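PDB 1RT8: fimbrin from Schizosaccharomyces pombe, which binds actin filaments, crosslinks them through its core of four calponin-homology domains, and acts in cell polarity, cytokinesis, mating and sporulation. Local coordinates for residues F306-Y320 with T375-M389. Residues are numbered along the deposited sequence; the frame is centred on the assembly and turned at random.
Sequences FFNNLRDGLILLQAY and TDGSRTLTLALVWQM
M389 sets its terminal methyl squarely on the Y320 ring: CE lies 3.5 Å from the ring centroid and only 6° off the ring normal, a CH-pi contact within a Met-aromatic pair. With CG anti to the backbone N (chi1 -169°) and a bend at chi3, the methionine sends SD against A319 CB at 3.6 Å while CE turns over the tyrosine face. Next along the same buried side, L316 and L385 reach tip to tip, CD1 to CD2. V386 CG2 is then shared by L316, L310 and F306, and F306 CE2 meets both T382 CG2 and L383 CD2 at 3.6 Å, at an oblique angle to the ring.

This is part of the helical core of the third calponin-homology domain, within the second actin-binding region. Helices 314-320 and 379-389 run nearly parallel, 10° apart with axes 11.9 Å from each other at closest approach, with the side chains of L316, A319 and Y320 meeting L385, V386 and M389 between them; F306 and A319 also touch helix 282-296.

The other end is looser and partly open to solvent. There the R379 guanidinium stacks on F307, its CZ 4.0 Å from the ring centroid in a cation-pi contact, while F306 CD2 sits over the opposite face; E284 pairs with R379 NH2 in a salt bridge. No direct hydrogen bond joins the segments here: a water donates to G377 O and, weakly, to F307 O. R311 NE also donates to F307 O (3.2 Å), on a lone pair, which holds the guanidinium across the Schellman turn at G377 with D376 O over one face. An alanine at R311 would remove that donor and probably leave the backbone of T375 to G377 less covered and F307 O more dependent on water.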
loop_
_atom_site.group_PDB
_atom_site.type_symbol
_atom_site.label_atom_id
_atom_site.label_comp_id
_atom_site.label_asym_id
_atom_site.label_seq_id
_atom_site.Cartn_x
_atom_site.Cartn_y
_atom_site.Cartn_z
ATOM N N PHE A 306 -2.234 -2.807 14.140
ATOM C CA PHE A 306 -3.258 -3.839 14.291
ATOM C C PHE A 306 -3.569 -4.257 15.731
ATOM O O PHE A 306 -4.730 -4.438 16.094
ATOM C CB PHE A 306 -2.845 -5.080 13.484
ATOM C CG PHE A 306 -3.848 -6.216 13.521
ATOM C CD1 PHE A 306 -4.874 -6.289 12.585
ATOM C CD2 PHE A 306 -3.735 -7.243 14.466
ATOM C CE1 PHE A 306 -5.769 -7.368 12.584
ATOM C CE2 PHE A 306 -4.618 -8.318 14.473
ATOM C CZ PHE A 306 -5.637 -8.381 13.528
ATOM N N PHE A 307 -2.536 -4.420 16.545
ATOM C CA PHE A 307 -2.743 -4.863 17.913
ATOM C C PHE A 307 -3.197 -3.811 18.915
ATOM O O PHE A 307 -3.292 -4.092 20.109
ATOM C CB PHE A 307 -1.490 -5.586 18.410
ATOM C CG PHE A 307 -1.197 -6.850 17.653
ATOM C CD1 PHE A 307 -0.135 -6.915 16.767
ATOM C CD2 PHE A 307 -2.036 -7.956 17.780
ATOM C CE1 PHE A 307 0.088 -8.065 16.015
ATOM C CE2 PHE A 307 -1.820 -9.099 17.034
ATOM C CZ PHE A 307 -0.758 -9.154 16.149
ATOM N N ASN A 308 -3.482 -2.605 18.435
ATOM C CA ASN A 308 -3.978 -1.548 19.305
ATOM C C ASN A 308 -5.168 -0.820 18.687
ATOM O O ASN A 308 -6.065 -0.378 19.403
ATOM C CB ASN A 308 -2.881 -0.529 19.643
ATOM C CG ASN A 308 -1.911 -1.045 20.699
ATOM O OD1 ASN A 308 -2.298 -1.305 21.848
ATOM N ND2 ASN A 308 -0.642 -1.204 20.314
ATOM N N ASN A 309 -5.194 -0.723 17.364
ATOM C CA ASN A 309 -6.273 -0.013 16.682
ATOM C C ASN A 309 -7.660 -0.673 16.693
ATOM O O ASN A 309 -8.635 -0.041 16.284
ATOM C CB ASN A 309 -5.883 0.271 15.225
ATOM C CG ASN A 309 -4.614 1.106 15.097
ATOM O OD1 ASN A 309 -4.155 1.739 16.057
ATOM N ND2 ASN A 309 -4.048 1.124 13.897
ATOM N N LEU A 310 -7.766 -1.922 17.144
ATOM C CA LEU A 310 -9.065 -2.606 17.174
ATOM C C LEU A 310 -9.619 -2.731 18.590
ATOM O O LEU A 310 -10.701 -3.298 18.790
ATOM C CB LEU A 310 -8.956 -4.023 16.594
ATOM C CG LEU A 310 -8.281 -4.192 15.230
ATOM C CD1 LEU A 310 -8.477 -5.617 14.718
ATOM C CD2 LEU A 310 -8.878 -3.217 14.268
ATOM N N ARG A 311 -8.876 -2.216 19.566
ATOM C CA ARG A 311 -9.293 -2.319 20.960
ATOM C C ARG A 311 -10.612 -1.656 21.366
ATOM O O ARG A 311 -11.283 -2.146 22.264
ATOM C CB ARG A 311 -8.173 -1.827 21.875
ATOM C CG ARG A 311 -6.903 -2.668 21.801
ATOM C CD ARG A 311 -5.943 -2.258 22.905
ATOM N NE ARG A 311 -4.658 -2.942 22.806
ATOM C CZ ARG A 311 -3.726 -2.908 23.755
ATOM N NH1 ARG A 311 -3.945 -2.221 24.869
ATOM N NH2 ARG A 311 -2.582 -3.569 23.596
ATOM N N ASP A 312 -10.995 -0.549 20.736
ATOM C CA ASP A 312 -12.256 0.071 21.116
ATOM C C ASP A 312 -13.428 -0.460 20.289
ATOM O O ASP A 312 -14.537 0.057 20.375
ATOM C CB ASP A 312 -12.181 1.603 21.023
ATOM C CG ASP A 312 -12.067 2.100 19.595
ATOM O OD1 ASP A 312 -12.489 1.383 18.663
ATOM O OD2 ASP A 312 -11.568 3.221 19.408
ATOM N N GLY A 313 -13.157 -1.479 19.475
ATOM C CA GLY A 313 -14.182 -2.123 18.673
ATOM C C GLY A 313 -14.802 -1.400 17.494
ATOM O O GLY A 313 -15.581 -1.999 16.748
ATOM N N LEU A 314 -14.463 -0.130 17.309
ATOM C CA LEU A 314 -15.038 0.654 16.224
ATOM C C LEU A 314 -14.650 0.182 14.830
ATOM O O LEU A 314 -15.485 0.148 13.926
ATOM C CB LEU A 314 -14.666 2.126 16.411
ATOM C CG LEU A 314 -15.292 2.764 17.658
ATOM C CD1 LEU A 314 -14.918 4.249 17.725
ATOM C CD2 LEU A 314 -16.804 2.610 17.591
ATOM N N ILE A 315 -13.383 -0.174 14.657
ATOM C CA ILE A 315 -12.888 -0.662 13.376
ATOM C C ILE A 315 -13.599 -1.953 12.994
ATOM O O ILE A 315 -14.061 -2.100 11.865
ATOM C CB ILE A 315 -11.363 -0.924 13.432
ATOM C CG1 ILE A 315 -10.618 0.399 13.620
ATOM C CG2 ILE A 315 -10.899 -1.662 12.170
ATOM C CD1 ILE A 315 -10.823 1.405 12.522
ATOM N N LEU A 316 -13.690 -2.888 13.936
ATOM C CA LEU A 316 -14.357 -4.160 13.678
ATOM C C LEU A 316 -15.831 -3.959 13.311
ATOM O O LEU A 316 -16.342 -4.579 12.370
ATOM C CB LEU A 316 -14.237 -5.078 14.904
ATOM C CG LEU A 316 -12.830 -5.660 15.146
ATOM C CD1 LEU A 316 -12.746 -6.333 16.503
ATOM C CD2 LEU A 316 -12.510 -6.659 14.052
ATOM N N LEU A 317 -16.510 -3.088 14.053
ATOM C CA LEU A 317 -17.913 -2.824 13.798
ATOM C C LEU A 317 -18.109 -2.228 12.406
ATOM O O LEU A 317 -19.067 -2.569 11.715
ATOM C CB LEU A 317 -18.482 -1.911 14.886
ATOM C CG LEU A 317 -18.573 -2.617 16.247
ATOM C CD1 LEU A 317 -19.009 -1.645 17.333
ATOM C CD2 LEU A 317 -19.540 -3.784 16.151
ATOM N N GLN A 318 -17.202 -1.357 11.984
ATOM C CA GLN A 318 -17.308 -0.772 10.650
ATOM C C GLN A 318 -17.167 -1.861 9.592
ATOM O O GLN A 318 -17.910 -1.876 8.613
ATOM C CB GLN A 318 -16.232 0.281 10.424
ATOM C CG GLN A 318 -16.449 1.575 11.183
ATOM C CD GLN A 318 -15.275 2.517 11.021
ATOM O OE1 GLN A 318 -14.921 2.904 9.906
ATOM N NE2 GLN A 318 -14.657 2.884 12.135
ATOM N N ALA A 319 -16.214 -2.768 9.803
ATOM C CA ALA A 319 -15.964 -3.867 8.877
ATOM C C ALA A 319 -17.234 -4.683 8.666
ATOM O O ALA A 319 -17.600 -4.972 7.521
ATOM C CB ALA A 319 -14.837 -4.769 9.408
ATOM N N TYR A 320 -17.905 -5.048 9.763
ATOM C CA TYR A 320 -19.147 -5.820 9.673
ATOM C C TYR A 320 -20.148 -5.138 8.754
ATOM O O TYR A 320 -20.795 -5.794 7.952
ATOM C CB TYR A 320 -19.821 -5.991 11.040
ATOM C CG TYR A 320 -19.276 -7.113 11.894
ATOM C CD1 TYR A 320 -18.537 -6.834 13.048
ATOM C CD2 TYR A 320 -19.478 -8.456 11.543
ATOM C CE1 TYR A 320 -18.011 -7.858 13.831
ATOM C CE2 TYR A 320 -18.947 -9.494 12.332
ATOM C CZ TYR A 320 -18.216 -9.177 13.472
ATOM O OH TYR A 320 -17.677 -10.158 14.256
ATOM N N THR A 375 -10.410 -5.951 23.572
ATOM C CA THR A 375 -10.145 -4.660 24.202
ATOM C C THR A 375 -8.757 -4.642 24.839
ATOM O O THR A 375 -8.087 -3.614 24.845
ATOM C CB THR A 375 -11.161 -4.324 25.334
ATOM O OG1 THR A 375 -12.508 -4.369 24.832
ATOM C CG2 THR A 375 -10.872 -2.926 25.886
ATOM N N ASP A 376 -8.337 -5.774 25.387
ATOM C CA ASP A 376 -7.039 -5.828 26.029
ATOM C C ASP A 376 -5.895 -6.116 25.062
ATOM O O ASP A 376 -4.748 -6.258 25.477
ATOM C CB ASP A 376 -7.076 -6.842 27.171
ATOM C CG ASP A 376 -8.039 -6.423 28.279
ATOM O OD1 ASP A 376 -8.343 -5.211 28.393
ATOM O OD2 ASP A 376 -8.488 -7.292 29.040
ATOM N N GLY A 377 -6.215 -6.186 23.774
ATOM C CA GLY A 377 -5.200 -6.437 22.762
ATOM C C GLY A 377 -4.633 -7.847 22.647
ATOM O O GLY A 377 -3.472 -8.011 22.257
ATOM N N SER A 378 -5.418 -8.864 22.979
ATOM C CA SER A 378 -4.945 -10.238 22.863
ATOM C C SER A 378 -4.453 -10.443 21.440
ATOM O O SER A 378 -5.197 -10.245 20.484
ATOM C CB SER A 378 -6.073 -11.235 23.155
ATOM O OG SER A 378 -5.694 -12.568 22.822
ATOM N N ARG A 379 -3.197 -10.835 21.291
ATOM C CA ARG A 379 -2.656 -11.037 19.960
ATOM C C ARG A 379 -3.337 -12.187 19.259
ATOM O O ARG A 379 -3.885 -12.025 18.176
ATOM C CB ARG A 379 -1.154 -11.304 20.030
ATOM C CG ARG A 379 -0.336 -10.053 20.142
ATOM C CD ARG A 379 1.141 -10.357 20.291
ATOM N NE ARG A 379 1.907 -9.224 19.795
ATOM C CZ ARG A 379 2.418 -9.154 18.572
ATOM N NH1 ARG A 379 2.269 -10.163 17.730
ATOM N NH2 ARG A 379 3.033 -8.053 18.178
ATOM N N THR A 380 -3.306 -13.349 19.902
ATOM C CA THR A 380 -3.886 -14.555 19.347
ATOM C C THR A 380 -5.388 -14.476 19.134
ATOM O O THR A 380 -5.895 -14.952 18.118
ATOM C CB THR A 380 -3.554 -15.769 20.245
ATOM O OG1 THR A 380 -2.143 -16.015 20.201
ATOM C CG2 THR A 380 -4.288 -17.014 19.782
ATOM N N LEU A 381 -6.107 -13.881 20.078
ATOM C CA LEU A 381 -7.553 -13.802 19.930
ATOM C C LEU A 381 -8.009 -12.680 18.986
ATOM O O LEU A 381 -9.071 -12.786 18.369
ATOM C CB LEU A 381 -8.214 -13.684 21.310
ATOM C CG LEU A 381 -7.827 -14.838 22.258
ATOM C CD1 LEU A 381 -8.556 -14.693 23.593
ATOM C CD2 LEU A 381 -8.151 -16.183 21.620
ATOM N N THR A 382 -7.215 -11.616 18.856
ATOM C CA THR A 382 -7.587 -10.535 17.943
ATOM C C THR A 382 -7.387 -11.047 16.511
ATOM O O THR A 382 -8.215 -10.794 15.633
ATOM C CB THR A 382 -6.738 -9.266 18.160
ATOM O OG1 THR A 382 -6.983 -8.742 19.472
ATOM C CG2 THR A 382 -7.105 -8.191 17.138
ATOM N N LEU A 383 -6.298 -11.779 16.288
ATOM C CA LEU A 383 -6.028 -12.348 14.968
ATOM C C LEU A 383 -7.081 -13.403 14.632
ATOM O O LEU A 383 -7.521 -13.511 13.494
ATOM C CB LEU A 383 -4.648 -13.000 14.940
ATOM C CG LEU A 383 -3.404 -12.116 14.905
ATOM C CD1 LEU A 383 -2.195 -12.979 15.226
ATOM C CD2 LEU A 383 -3.248 -11.478 13.519
ATOM N N ALA A 384 -7.474 -14.187 15.631
ATOM C CA ALA A 384 -8.464 -15.233 15.423
ATOM C C ALA A 384 -9.821 -14.651 15.009
ATOM O O ALA A 384 -10.488 -15.184 14.115
ATOM C CB ALA A 384 -8.612 -16.078 16.694
ATOM N N LEU A 385 -10.233 -13.564 15.653
ATOM C CA LEU A 385 -11.516 -12.949 15.316
ATOM C C LEU A 385 -11.482 -12.342 13.911
ATOM O O LEU A 385 -12.403 -12.542 13.131
ATOM C CB LEU A 385 -11.892 -11.872 16.338
ATOM C CG LEU A 385 -13.084 -10.969 15.981
ATOM C CD1 LEU A 385 -14.334 -11.816 15.772
ATOM C CD2 LEU A 385 -13.315 -9.960 17.116
ATOM N N VAL A 386 -10.432 -11.597 13.581
ATOM C CA VAL A 386 -10.382 -11.018 12.243
ATOM C C VAL A 386 -10.321 -12.142 11.210
ATOM O O VAL A 386 -10.981 -12.064 10.172
ATOM C CB VAL A 386 -9.184 -10.063 12.064
ATOM C CG1 VAL A 386 -9.110 -9.580 10.625
ATOM C CG2 VAL A 386 -9.325 -8.871 13.005
ATOM N N TRP A 387 -9.553 -13.191 11.496
ATOM C CA TRP A 387 -9.461 -14.316 10.571
ATOM C C TRP A 387 -10.842 -14.896 10.292
ATOM O O TRP A 387 -11.187 -15.154 9.141
ATOM C CB TRP A 387 -8.555 -15.420 11.118
ATOM C CG TRP A 387 -8.649 -16.688 10.322
ATOM C CD1 TRP A 387 -9.039 -17.914 10.777
ATOM C CD2 TRP A 387 -8.381 -16.848 8.919
ATOM N NE1 TRP A 387 -9.032 -18.831 9.745
ATOM C CE2 TRP A 387 -8.631 -18.200 8.595
ATOM C CE3 TRP A 387 -7.951 -15.979 7.907
ATOM C CZ2 TRP A 387 -8.468 -18.706 7.297
ATOM C CZ3 TRP A 387 -7.785 -16.486 6.611
ATOM C CH2 TRP A 387 -8.043 -17.833 6.322
ATOM N N GLN A 388 -11.636 -15.106 11.338
ATOM C CA GLN A 388 -12.978 -15.649 11.139
ATOM C C GLN A 388 -13.779 -14.742 10.213
ATOM O O GLN A 388 -14.559 -15.221 9.390
ATOM C CB GLN A 388 -13.707 -15.791 12.473
ATOM C CG GLN A 388 -13.183 -16.920 13.309
ATOM C CD GLN A 388 -13.446 -18.268 12.682
ATOM O OE1 GLN A 388 -12.577 -19.141 12.688
ATOM N NE2 GLN A 388 -14.651 -18.453 12.138
ATOM N N MET A 389 -13.593 -13.433 10.359
ATOM C CA MET A 389 -14.294 -12.478 9.507
ATOM C C MET A 389 -13.827 -12.643 8.059
ATOM O O MET A 389 -14.641 -12.698 7.134
ATOM C CB MET A 389 -14.036 -11.042 9.977
ATOM C CG MET A 389 -14.929 -10.011 9.313
ATOM S SD MET A 389 -14.506 -8.306 9.742
ATOM C CE MET A 389 -15.634 -7.982 11.091
HETATM O O HOH W 1 -1.443 -6.345 21.891
#